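Local structure of lipoprotein (Colwellia psychrerythraea, 3O0Y) at residues A[276-281]-A[286-291]; A[504-509]-A[530-535]; A[508-513]-A[517-522]; A[544-547]-A[552-555]. The protein is a putative lipoprotein of unknown function, largely helical and belonging to a family grouped with the clan MA metallopeptidases, so a peptidase-like role is possible but unproven. All blocks are in the same frame, centred on the assembly; numbering follows the deposited sequence.

All four contacts lie in one helical region. Interactions 3 and 4, centres about 10 Å apart, lie between interactions 1 and 2, centres about 21 Å apart; each is about 12 Å from both. Interaction 3 shares L508 and V509 with interaction 2. Y288 OH of interaction 1 comes within 2.6 Å of D511 OD2 of interaction 3, and R521 NE of interaction 3 makes a salt bridge of 2.9 Å to E544 OE2 of interaction 4. Interactions 2 and 4 hold the same sulfate, through R504, R507 and R545, and R507 NE lies 2.8 Å from Y546 OH. The sulfate, probably a crystallisation ion, marks an anion-binding site that these arginines share with Y556.

Interaction 1. Residues A[276-281]-A[286-291]; sequences SGIWAQ and VYYQDA
I278 and Y288 mark the closest approach of the two backbones, with their CA atoms 7.0 Å apart. Segment 276-281 is a loop with a single 3-10 turn at 278-280, held by A280 N to G277 O (3.2 Å) and Q281 N to I278 O (3.0 Å). Segment 286-291 belongs to helix 284-296, and no hydrogen bond passes between the two; the contact is made by side-chain carbons alone, and one side chain makes it from the loop side. I278 points toward the helix and sends one branch to each of two successive tyrosines. CG1, anti to the backbone N (chi1 -152°), reaches CD2 of Y287 at 3.9 Å; the two side chains cross at roughly a right angle. CG2 goes the other way, to the root of the next side chain, meeting CB of Y288 at 3.8 Å. Both tyrosines also set CG anti to their own backbone N, and both start out toward the loop, so that I278 meets both. All three residues are buried. The polar end of Y288 is engaged elsewhere: its OH is hydrogen-bonded to D511 of helix 491-515, and its ring meets that of H515. H515 ND1 in turn pairs with the backbone N of I278, so one histidine touches both sides of the contact. Y287 has W193 against its ring. The arrangement is a connecting loop folded back on the helix it leads into: I278 packs on the early part of helix 284-296, while D511 and H515 tie the pair to the end of helix 491-515.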
loop_
_atom_site.group_PDB
_atom_site.type_symbol
_atom_site.label_atom_id
_atom_site.label_comp_id
_atom_site.label_asym_id
_atom_site.label_seq_id
_atom_site.Cartn_x
_atom_site.Cartn_y
_atom_site.Cartn_z
ATOM N N SER A 276 -18.911 12.032 -6.517
ATOM C CA SER A 276 -17.558 11.646 -6.127
ATOM C C SER A 276 -17.435 10.373 -5.324
ATOM O O SER A 276 -16.438 9.633 -5.465
ATOM C CB SER A 276 -16.855 12.760 -5.346
ATOM O OG SER A 276 -16.958 13.998 -6.002
ATOM N N GLY A 277 -18.416 10.092 -4.487
ATOM C CA GLY A 277 -18.276 8.974 -3.575
ATOM C C GLY A 277 -18.957 7.690 -4.046
ATOM O O GLY A 277 -19.811 7.676 -4.957
ATOM N N ILE A 278 -18.584 6.613 -3.398
ATOM C CA ILE A 278 -19.035 5.269 -3.765
ATOM C C ILE A 278 -20.527 5.017 -3.483
ATOM O O ILE A 278 -21.097 4.116 -4.110
ATOM C CB ILE A 278 -18.127 4.162 -3.102
ATOM C CG1 ILE A 278 -18.101 2.867 -3.956
ATOM C CG2 ILE A 278 -18.575 3.871 -1.689
ATOM C CD1 ILE A 278 -17.293 2.980 -5.262
ATOM N N TRP A 279 -21.131 5.824 -2.620
ATOM C CA TRP A 279 -22.564 5.754 -2.329
ATOM C C TRP A 279 -23.385 5.865 -3.638
ATOM O O TRP A 279 -24.564 5.370 -3.736
ATOM C CB TRP A 279 -22.983 6.880 -1.386
ATOM C CG TRP A 279 -22.753 8.244 -1.951
ATOM C CD1 TRP A 279 -21.611 9.016 -1.803
ATOM C CD2 TRP A 279 -23.632 9.012 -2.818
ATOM N NE1 TRP A 279 -21.730 10.171 -2.526
ATOM C CE2 TRP A 279 -22.960 10.213 -3.138
ATOM C CE3 TRP A 279 -24.909 8.796 -3.336
ATOM C CZ2 TRP A 279 -23.535 11.204 -3.982
ATOM C CZ3 TRP A 279 -25.508 9.790 -4.116
ATOM C CH2 TRP A 279 -24.816 10.986 -4.425
ATOM N N ALA A 280 -22.794 6.495 -4.643
ATOM C CA ALA A 280 -23.573 6.776 -5.925
ATOM C C ALA A 280 -23.637 5.562 -6.860
ATOM O O ALA A 280 -24.337 5.580 -7.914
ATOM C CB ALA A 280 -22.972 7.935 -6.664
ATOM N N GLN A 281 -22.876 4.521 -6.517
ATOM C CA GLN A 281 -22.952 3.261 -7.237
ATOM C C GLN A 281 -24.155 2.470 -6.743
ATOM O O GLN A 281 -24.644 2.690 -5.624
ATOM C CB GLN A 281 -21.697 2.425 -6.990
ATOM C CG GLN A 281 -20.389 3.087 -7.341
ATOM C CD GLN A 281 -20.123 3.398 -8.812
ATOM O OE1 GLN A 281 -20.749 2.847 -9.749
ATOM N NE2 GLN A 281 -19.188 4.318 -9.027
ATOM N N VAL A 286 -23.627 -0.526 0.768
ATOM C CA VAL A 286 -23.273 -1.844 1.207
ATOM C C VAL A 286 -21.825 -2.158 0.859
ATOM O O VAL A 286 -21.113 -2.769 1.660
ATOM C CB VAL A 286 -24.287 -2.864 0.576
ATOM C CG1 VAL A 286 -23.793 -4.278 0.820
ATOM C CG2 VAL A 286 -25.678 -2.574 1.172
ATOM N N TYR A 287 -21.380 -1.778 -0.315
ATOM C CA TYR A 287 -19.979 -1.903 -0.658
ATOM C C TYR A 287 -19.041 -1.224 0.357
ATOM O O TYR A 287 -18.054 -1.823 0.802
ATOM C CB TYR A 287 -19.734 -1.325 -2.028
ATOM C CG TYR A 287 -18.286 -1.401 -2.458
ATOM C CD1 TYR A 287 -17.804 -2.467 -3.180
ATOM C CD2 TYR A 287 -17.382 -0.476 -2.019
ATOM C CE1 TYR A 287 -16.454 -2.536 -3.539
ATOM C CE2 TYR A 287 -16.053 -0.564 -2.298
ATOM C CZ TYR A 287 -15.574 -1.600 -3.054
ATOM O OH TYR A 287 -14.221 -1.664 -3.374
ATOM N N TYR A 288 -19.413 0.010 0.715
ATOM C CA TYR A 288 -18.593 0.796 1.626
ATOM C C TYR A 288 -18.544 0.162 2.990
ATOM O O TYR A 288 -17.458 0.103 3.608
ATOM C CB TYR A 288 -19.086 2.253 1.686
ATOM C CG TYR A 288 -18.126 3.154 2.456
ATOM C CD1 TYR A 288 -16.795 3.276 2.051
ATOM C CD2 TYR A 288 -18.568 3.919 3.544
ATOM C CE1 TYR A 288 -15.916 4.098 2.758
ATOM C CE2 TYR A 288 -17.701 4.772 4.205
ATOM C CZ TYR A 288 -16.410 4.834 3.828
ATOM O OH TYR A 288 -15.550 5.681 4.521
ATOM N N GLN A 289 -19.667 -0.368 3.474
ATOM C CA GLN A 289 -19.643 -1.048 4.782
ATOM C C GLN A 289 -18.673 -2.273 4.773
ATOM O O GLN A 289 -17.896 -2.523 5.722
ATOM C CB GLN A 289 -21.051 -1.421 5.295
ATOM C CG GLN A 289 -21.060 -1.787 6.803
ATOM C CD GLN A 289 -20.689 -0.578 7.732
ATOM O OE1 GLN A 289 -19.758 -0.606 8.636
ATOM N NE2 GLN A 289 -21.422 0.500 7.517
ATOM N N ASP A 290 -18.643 -2.978 3.680
ATOM C CA ASP A 290 -17.643 -4.033 3.462
ATOM C C ASP A 290 -16.208 -3.528 3.399
ATOM O O ASP A 290 -15.326 -4.116 4.021
ATOM C CB ASP A 290 -17.970 -4.854 2.191
ATOM C CG ASP A 290 -16.940 -5.985 1.961
ATOM O OD1 ASP A 290 -16.910 -6.971 2.776
ATOM O OD2 ASP A 290 -16.069 -5.785 1.081
ATOM N N ALA A 291 -16.009 -2.389 2.743
ATOM C CA ALA A 291 -14.691 -1.764 2.717
ATOM C C ALA A 291 -14.232 -1.374 4.098
ATOM O O ALA A 291 -13.043 -1.561 4.447
ATOM C CB ALA A 291 -14.641 -0.617 1.771
#

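Interaction 2. Residues A[504-509]-A[530-535]; sequences RAVRLV and EQTGTA. With SO4 (sulfate ion), chain D.
V506 points from helix 491-515 at the last turn of helix 521-532 and does its touching with one methyl. CG2, anti to the carbonyl carbon, comes down between two neighbours in sequence, 3.8 Å from CG2 of T532 and 3.9 Å from CB of Q531. Only the base of Q531 takes part; its chain bends at chi2 (-55°) and carries the amide away. T532 has its methyl facing the valine while OG1 is turned to the backbone: it pairs with M528 O and accepts from T534 N (3.1 Å), forming an ST turn where the helix ends, with G533 next at positive phi. The chain has doubled back here, so that helices 491-515 and 521-532 pack as an antiparallel helical hairpin, with V313 of helix 302-326 against both V506 and Q531. Other side chains of segment 504-509 point elsewhere, to a sulfate. R504 and R507, one helical turn apart, both present guanidinium edges to it. R504 NH2 and R507 NH1 share O1, at 2.7 and 3.0 Å, and R507 NH2 reaches O4 at 2.9 Å. R507 is further fixed by E542 at NH2 and by the hydroxyl of Y546 at NE, while Y556 makes a cation-pi contact with it.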
loop_
_atom_site.group_PDB
_atom_site.type_symbol
_atom_site.label_atom_id
_atom_site.label_comp_id
_atom_site.label_asym_id
_atom_site.label_seq_id
_atom_site.Cartn_x
_atom_site.Cartn_y
_atom_site.Cartn_z
ATOM N N ARG A 504 -3.738 11.904 9.039
ATOM C CA ARG A 504 -4.398 10.637 9.069
ATOM C C ARG A 504 -5.746 10.676 9.833
ATOM O O ARG A 504 -6.647 9.913 9.527
ATOM C CB ARG A 504 -3.486 9.541 9.566
ATOM C CG ARG A 504 -2.629 8.972 8.477
ATOM C CD ARG A 504 -1.271 9.315 8.612
ATOM N NE ARG A 504 -0.443 9.018 7.419
ATOM C CZ ARG A 504 0.265 9.910 6.801
ATOM N NH1 ARG A 504 0.182 11.210 7.165
ATOM N NH2 ARG A 504 1.000 9.531 5.756
ATOM N N ALA A 505 -5.909 11.592 10.773
ATOM C CA ALA A 505 -7.201 11.843 11.393
ATOM C C ALA A 505 -8.139 12.490 10.370
ATOM O O ALA A 505 -9.326 12.090 10.244
ATOM C CB ALA A 505 -6.983 12.705 12.637
ATOM N N VAL A 506 -7.628 13.463 9.629
ATOM C CA VAL A 506 -8.416 14.054 8.535
ATOM C C VAL A 506 -8.923 13.002 7.570
ATOM O O VAL A 506 -10.065 13.108 7.062
ATOM C CB VAL A 506 -7.646 15.200 7.827
ATOM C CG1 VAL A 506 -8.341 15.679 6.544
ATOM C CG2 VAL A 506 -7.493 16.398 8.814
ATOM N N ARG A 507 -8.090 11.984 7.267
ATOM C CA ARG A 507 -8.488 10.887 6.417
ATOM C C ARG A 507 -9.758 10.206 6.889
ATOM O O ARG A 507 -10.616 9.890 6.069
ATOM C CB ARG A 507 -7.366 9.864 6.269
ATOM C CG ARG A 507 -6.315 10.282 5.327
ATOM C CD ARG A 507 -5.240 9.206 5.127
ATOM N NE ARG A 507 -4.364 9.514 4.008
ATOM C CZ ARG A 507 -3.144 8.990 3.834
ATOM N NH1 ARG A 507 -2.672 8.059 4.663
ATOM N NH2 ARG A 507 -2.397 9.381 2.796
ATOM N N LEU A 508 -9.934 10.024 8.181
ATOM C CA LEU A 508 -11.198 9.424 8.706
ATOM C C LEU A 508 -12.406 10.295 8.338
ATOM O O LEU A 508 -13.514 9.823 7.942
ATOM C CB LEU A 508 -11.135 9.292 10.227
ATOM C CG LEU A 508 -10.090 8.308 10.780
ATOM C CD1 LEU A 508 -10.402 8.242 12.292
ATOM C CD2 LEU A 508 -10.190 6.902 10.111
ATOM N N VAL A 509 -12.205 11.610 8.442
ATOM C CA VAL A 509 -13.272 12.550 8.187
ATOM C C VAL A 509 -13.638 12.611 6.691
ATOM O O VAL A 509 -14.839 12.570 6.277
ATOM C CB VAL A 509 -12.913 13.946 8.674
ATOM C CG1 VAL A 509 -14.074 14.900 8.365
ATOM C CG2 VAL A 509 -12.644 13.992 10.183
ATOM N N GLU A 530 -7.493 23.141 4.561
ATOM C CA GLU A 530 -7.676 24.049 5.707
ATOM C C GLU A 530 -7.212 23.427 7.018
ATOM O O GLU A 530 -6.618 24.128 7.825
ATOM C CB GLU A 530 -9.108 24.478 5.901
ATOM C CG GLU A 530 -9.606 25.415 4.827
ATOM C CD GLU A 530 -11.119 25.587 4.852
ATOM O OE1 GLU A 530 -11.739 25.228 5.888
ATOM O OE2 GLU A 530 -11.680 26.094 3.840
ATOM N N GLN A 531 -7.427 22.119 7.196
ATOM C CA GLN A 531 -7.153 21.525 8.475
ATOM C C GLN A 531 -5.655 21.205 8.588
ATOM O O GLN A 531 -5.081 21.290 9.689
ATOM C CB GLN A 531 -8.005 20.241 8.680
ATOM C CG GLN A 531 -9.454 20.480 8.916
ATOM C CD GLN A 531 -9.779 21.406 10.064
ATOM O OE1 GLN A 531 -9.195 21.321 11.150
ATOM N NE2 GLN A 531 -10.691 22.335 9.809
ATOM N N THR A 532 -5.004 20.848 7.474
ATOM C CA THR A 532 -3.650 20.307 7.560
ATOM C C THR A 532 -2.497 21.214 7.144
ATOM O O THR A 532 -1.326 20.932 7.501
ATOM C CB THR A 532 -3.471 19.050 6.721
ATOM O OG1 THR A 532 -3.563 19.409 5.347
ATOM C CG2 THR A 532 -4.507 18.006 7.067
ATOM N N GLY A 533 -2.770 22.302 6.457
ATOM C CA GLY A 533 -1.635 23.079 5.952
ATOM C C GLY A 533 -0.878 22.358 4.831
ATOM O O GLY A 533 0.297 22.666 4.517
ATOM N N THR A 534 -1.530 21.385 4.198
ATOM C CA THR A 534 -0.908 20.718 3.059
ATOM C C THR A 534 -1.217 21.471 1.776
ATOM O O THR A 534 -2.321 21.980 1.599
ATOM C CB THR A 534 -1.379 19.261 2.975
ATOM O OG1 THR A 534 -1.058 18.652 4.215
ATOM C CG2 THR A 534 -0.669 18.484 1.829
ATOM N N ALA A 535 -0.255 21.467 0.860
ATOM C CA ALA A 535 -0.420 22.161 -0.434
ATOM C C ALA A 535 -1.561 21.576 -1.268
ATOM O O ALA A 535 -1.775 20.343 -1.326
ATOM C CB ALA A 535 0.919 22.140 -1.239
HETATM S S SO4 D . 0.537 6.864 3.012
HETATM O O1 SO4 D . 0.235 7.370 4.379
HETATM O O2 SO4 D . 1.908 7.133 2.731
HETATM O O3 SO4 D . 0.394 5.391 2.906
HETATM O O4 SO4 D . -0.424 7.363 2.064
#

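Interaction 3. Residues A[508-513]-A[517-522]; sequences LVVDTG and KRWTRE
G513 and W519 form the centre of a helix-end contact, where the chain turns out of helix 491-515 and heads into helix 521-532. Two backbone bonds close the turn: K517 N gives to T512 O at 3.1 Å, in the carbonyl plane, and W519 N gives to G513 O at 2.9 Å, though this donor stands 48° above the plane of its carbonyl. With no side chain on G513, the indole can lie directly against the helix backbone. CA of G513 sits 3.6 Å from the centroid of the five-membered ring and 5° off the normal, a CH-pi contact over the face. The six-membered end of the indole runs on to two valines of the preceding turn: CH2 meets CG1 of V509 at 3.7 Å, and CZ3 meets CG1 of V510 at 4.1 Å, the latter side chain crossing the tryptophan at about a right angle. Setting CG of W519 anti to its carbonyl carbon (chi1 -68°) brings the ring back over the helix. Beyond the turn, T520 N-caps helix 521-532 through Q523 N. Y527 of that helix meets W519 edge-to-face, H306 of helix 302-326 touches V509 and K517, and R521 reaches across to E544 of helix 536-548.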
loop_
_atom_site.group_PDB
_atom_site.type_symbol
_atom_site.label_atom_id
_atom_site.label_comp_id
_atom_site.label_asym_id
_atom_site.label_seq_id
_atom_site.Cartn_x
_atom_site.Cartn_y
_atom_site.Cartn_z
ATOM N N LEU A 508 -9.934 10.024 8.181
ATOM C CA LEU A 508 -11.198 9.424 8.706
ATOM C C LEU A 508 -12.406 10.295 8.338
ATOM O O LEU A 508 -13.514 9.823 7.942
ATOM C CB LEU A 508 -11.135 9.292 10.227
ATOM C CG LEU A 508 -10.090 8.308 10.780
ATOM C CD1 LEU A 508 -10.402 8.242 12.292
ATOM C CD2 LEU A 508 -10.190 6.902 10.111
ATOM N N VAL A 509 -12.205 11.610 8.442
ATOM C CA VAL A 509 -13.272 12.550 8.187
ATOM C C VAL A 509 -13.638 12.611 6.691
ATOM O O VAL A 509 -14.839 12.570 6.277
ATOM C CB VAL A 509 -12.913 13.946 8.674
ATOM C CG1 VAL A 509 -14.074 14.900 8.365
ATOM C CG2 VAL A 509 -12.644 13.992 10.183
ATOM N N VAL A 510 -12.606 12.736 5.847
ATOM C CA VAL A 510 -12.853 12.934 4.414
ATOM C C VAL A 510 -13.266 11.622 3.677
ATOM O O VAL A 510 -14.037 11.677 2.694
ATOM C CB VAL A 510 -11.673 13.652 3.648
ATOM C CG1 VAL A 510 -11.465 15.119 4.202
ATOM C CG2 VAL A 510 -10.405 12.846 3.674
ATOM N N ASP A 511 -12.760 10.458 4.099
ATOM C CA ASP A 511 -13.140 9.224 3.378
ATOM C C ASP A 511 -14.588 8.904 3.698
ATOM O O ASP A 511 -15.381 8.651 2.787
ATOM C CB ASP A 511 -12.202 8.078 3.771
ATOM C CG ASP A 511 -12.416 6.828 2.949
ATOM O OD1 ASP A 511 -11.890 6.768 1.827
ATOM O OD2 ASP A 511 -13.164 5.949 3.417
ATOM N N THR A 512 -14.953 8.998 4.985
ATOM C CA THR A 512 -16.379 8.807 5.351
ATOM C C THR A 512 -17.234 9.962 4.757
ATOM O O THR A 512 -18.388 9.779 4.382
ATOM C CB THR A 512 -16.579 8.725 6.839
ATOM O OG1 THR A 512 -15.997 9.873 7.514
ATOM C CG2 THR A 512 -15.936 7.480 7.435
ATOM N N GLY A 513 -16.644 11.164 4.719
ATOM C CA GLY A 513 -17.293 12.359 4.095
ATOM C C GLY A 513 -17.738 12.074 2.676
ATOM O O GLY A 513 -18.934 12.195 2.366
ATOM N N LYS A 517 -21.297 10.517 3.650
ATOM C CA LYS A 517 -21.971 11.799 3.859
ATOM C C LYS A 517 -22.192 12.588 2.579
ATOM O O LYS A 517 -22.769 13.675 2.630
ATOM C CB LYS A 517 -21.239 12.639 4.881
ATOM C CG LYS A 517 -20.999 11.986 6.193
ATOM C CD LYS A 517 -22.241 11.600 6.921
ATOM C CE LYS A 517 -21.821 11.045 8.297
ATOM N NZ LYS A 517 -20.720 9.959 8.133
ATOM N N ARG A 518 -21.704 12.056 1.455
ATOM C CA ARG A 518 -21.891 12.616 0.113
ATOM C C ARG A 518 -21.215 13.981 -0.042
ATOM O O ARG A 518 -21.623 14.778 -0.843
ATOM C CB ARG A 518 -23.398 12.696 -0.204
ATOM C CG ARG A 518 -24.057 11.316 -0.053
ATOM C CD ARG A 518 -25.519 11.377 -0.534
ATOM N NE ARG A 518 -26.128 10.064 -0.365
ATOM C CZ ARG A 518 -27.308 9.717 -0.865
ATOM N NH1 ARG A 518 -28.032 10.607 -1.549
ATOM N NH2 ARG A 518 -27.757 8.480 -0.679
ATOM N N TRP A 519 -20.113 14.209 0.681
ATOM C CA TRP A 519 -19.270 15.342 0.378
ATOM C C TRP A 519 -18.801 15.285 -1.074
ATOM O O TRP A 519 -18.483 14.245 -1.592
ATOM C CB TRP A 519 -18.012 15.366 1.264
ATOM C CG TRP A 519 -18.202 15.622 2.682
ATOM C CD1 TRP A 519 -19.321 15.431 3.466
ATOM C CD2 TRP A 519 -17.182 16.078 3.567
ATOM N NE1 TRP A 519 -19.044 15.732 4.763
ATOM C CE2 TRP A 519 -17.720 16.112 4.851
ATOM C CE3 TRP A 519 -15.870 16.481 3.375
ATOM C CZ2 TRP A 519 -16.996 16.565 5.928
ATOM C CZ3 TRP A 519 -15.136 16.896 4.463
ATOM C CH2 TRP A 519 -15.685 16.932 5.700
ATOM N N THR A 520 -18.705 16.442 -1.733
ATOM C CA THR A 520 -18.130 16.512 -3.055
ATOM C C THR A 520 -16.592 16.458 -2.927
ATOM O O THR A 520 -16.021 16.760 -1.875
ATOM C CB THR A 520 -18.552 17.838 -3.733
ATOM O OG1 THR A 520 -17.963 18.916 -3.002
ATOM C CG2 THR A 520 -20.086 17.962 -3.744
ATOM N N ARG A 521 -15.949 16.174 -4.049
ATOM C CA ARG A 521 -14.510 16.286 -4.194
ATOM C C ARG A 521 -14.007 17.654 -3.711
ATOM O O ARG A 521 -13.060 17.760 -2.923
ATOM C CB ARG A 521 -14.123 15.986 -5.639
ATOM C CG ARG A 521 -12.744 16.323 -6.032
ATOM C CD ARG A 521 -12.585 16.274 -7.532
ATOM N NE ARG A 521 -11.258 16.674 -7.986
ATOM C CZ ARG A 521 -10.826 17.927 -8.157
ATOM N NH1 ARG A 521 -9.578 18.121 -8.510
ATOM N NH2 ARG A 521 -11.611 18.971 -7.983
ATOM N N GLU A 522 -14.704 18.679 -4.099
ATOM C CA GLU A 522 -14.221 20.034 -3.807
ATOM C C GLU A 522 -14.337 20.371 -2.343
ATOM O O GLU A 522 -13.448 20.994 -1.809
ATOM C CB GLU A 522 -14.988 21.045 -4.645
ATOM C CG GLU A 522 -14.713 20.926 -6.187
ATOM C CD GLU A 522 -15.288 19.665 -6.839
ATOM O OE1 GLU A 522 -16.381 19.141 -6.431
ATOM O OE2 GLU A 522 -14.576 19.164 -7.767
#

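Interaction 4. Residues A[544-547]-A[552-555]; sequences ERYM and QALG. With SO4 (sulfate ion), chain D.
Y546 and A553 make the tight part of this contact, R545 and Q552 its looser, polar part, which holds a water and a sulfate. On the tight side CB of A553 points at the helix and sits over one face of the tyrosine ring, 4.2 Å from the centroid and 26° off the normal, a CH-pi contact whose closest approach is 3.8 Å to CD1. Both residues are buried, and the phenol hydroxyl is engaged by R507 NE.

The other side is built of polar groups round a water and a sulfate. R545 runs out extended from CG to NE, and its NH1 gives to OE1 of Q552 at 2.9 Å; the guanidinium and amide planes are 43° apart, so the two groups meet at a slant instead of lying flat together. The glutamine chain bends at chi2 (-77°) to offer that oxygen. A water bridges the same pair, accepting from R545 NE at 2.9 Å and donating to Q552 OE1 at 2.6 Å, which gives OE1 two partners here. The far edge of the guanidinium faces the sulfate: NH2 bonds O4 at 2.7 Å, while NH1 adds a weak bond of 3.2 Å to the same oxygen. R507 NH2 lies close by, and the shared anion probably offsets the two like charges. Y556 OH joins from helix 555-574, bonding both the sulfate and Q552 NE2. The contact thus spans the bend from helix 536-548 into helix 555-574, with helix 491-515 against Y546 and helix 284-296 touching Q552 through L295.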
loop_
_atom_site.group_PDB
_atom_site.type_symbol
_atom_site.label_atom_id
_atom_site.label_comp_id
_atom_site.label_asym_id
_atom_site.label_seq_id
_atom_site.Cartn_x
_atom_site.Cartn_y
_atom_site.Cartn_z
ATOM N N GLU A 544 -8.572 12.417 -4.712
ATOM C CA GLU A 544 -8.861 11.525 -5.841
ATOM C C GLU A 544 -8.465 10.060 -5.593
ATOM O O GLU A 544 -9.108 9.138 -6.034
ATOM C CB GLU A 544 -8.278 12.058 -7.155
ATOM C CG GLU A 544 -8.931 13.474 -7.492
ATOM C CD GLU A 544 -8.469 14.126 -8.763
ATOM O OE1 GLU A 544 -7.709 13.473 -9.521
ATOM O OE2 GLU A 544 -8.953 15.249 -9.067
ATOM N N ARG A 545 -7.396 9.852 -4.845
ATOM C CA ARG A 545 -7.014 8.526 -4.372
ATOM C C ARG A 545 -8.173 7.945 -3.525
ATOM O O ARG A 545 -8.548 6.785 -3.728
ATOM C CB ARG A 545 -5.729 8.615 -3.514
ATOM C CG ARG A 545 -5.505 7.473 -2.573
ATOM C CD ARG A 545 -4.232 7.710 -1.745
ATOM N NE ARG A 545 -4.208 6.882 -0.568
ATOM C CZ ARG A 545 -3.165 6.817 0.235
ATOM N NH1 ARG A 545 -3.224 6.075 1.306
ATOM N NH2 ARG A 545 -2.086 7.541 -0.046
ATOM N N TYR A 546 -8.694 8.716 -2.587
ATOM C CA TYR A 546 -9.723 8.197 -1.638
ATOM C C TYR A 546 -10.959 7.805 -2.402
ATOM O O TYR A 546 -11.658 6.811 -2.097
ATOM C CB TYR A 546 -10.075 9.183 -0.535
ATOM C CG TYR A 546 -8.863 9.670 0.248
ATOM C CD1 TYR A 546 -7.702 8.948 0.341
ATOM C CD2 TYR A 546 -8.888 10.905 0.819
ATOM C CE1 TYR A 546 -6.613 9.482 1.028
ATOM C CE2 TYR A 546 -7.790 11.430 1.508
ATOM C CZ TYR A 546 -6.684 10.738 1.574
ATOM O OH TYR A 546 -5.601 11.353 2.250
ATOM N N MET A 547 -11.221 8.576 -3.443
ATOM C CA MET A 547 -12.386 8.319 -4.329
ATOM C C MET A 547 -12.230 6.968 -5.061
ATOM O O MET A 547 -13.190 6.259 -5.221
ATOM C CB MET A 547 -12.594 9.441 -5.348
ATOM C CG MET A 547 -13.094 10.792 -4.794
ATOM S SD MET A 547 -12.934 12.261 -5.924
ATOM C CE MET A 547 -13.810 11.553 -7.390
ATOM N N GLN A 552 -9.775 2.617 2.321
ATOM C CA GLN A 552 -8.345 2.331 2.500
ATOM C C GLN A 552 -7.747 3.371 3.449
ATOM O O GLN A 552 -6.908 2.984 4.293
ATOM C CB GLN A 552 -7.542 2.194 1.201
ATOM C CG GLN A 552 -6.080 1.722 1.391
ATOM C CD GLN A 552 -5.101 2.738 1.888
ATOM O OE1 GLN A 552 -5.219 3.933 1.589
ATOM N NE2 GLN A 552 -4.011 2.267 2.588
ATOM N N ALA A 553 -8.197 4.620 3.376
ATOM C CA ALA A 553 -7.646 5.693 4.183
ATOM C C ALA A 553 -8.037 5.555 5.624
ATOM O O ALA A 553 -7.510 6.280 6.479
ATOM C CB ALA A 553 -8.164 7.102 3.680
ATOM N N LEU A 554 -8.986 4.670 5.945
ATOM C CA LEU A 554 -9.430 4.476 7.323
ATOM C C LEU A 554 -8.449 3.639 8.180
ATOM O O LEU A 554 -8.437 3.768 9.404
ATOM C CB LEU A 554 -10.820 3.840 7.334
ATOM C CG LEU A 554 -11.882 4.543 6.539
ATOM C CD1 LEU A 554 -13.193 3.677 6.659
ATOM C CD2 LEU A 554 -12.145 6.004 6.953
ATOM N N GLY A 555 -7.587 2.824 7.552
ATOM C CA GLY A 555 -6.763 1.882 8.278
ATOM C C GLY A 555 -5.784 2.493 9.203
ATOM O O GLY A 555 -5.445 1.934 10.294
HETATM S S SO4 D . 0.537 6.864 3.012
HETATM O O1 SO4 D . 0.235 7.370 4.379
HETATM O O2 SO4 D . 1.908 7.133 2.731
HETATM O O3 SO4 D . 0.394 5.391 2.906
HETATM O O4 SO4 D . -0.424 7.363 2.064
HETATM O O HOH W 1 -6.726 5.762 0.428
#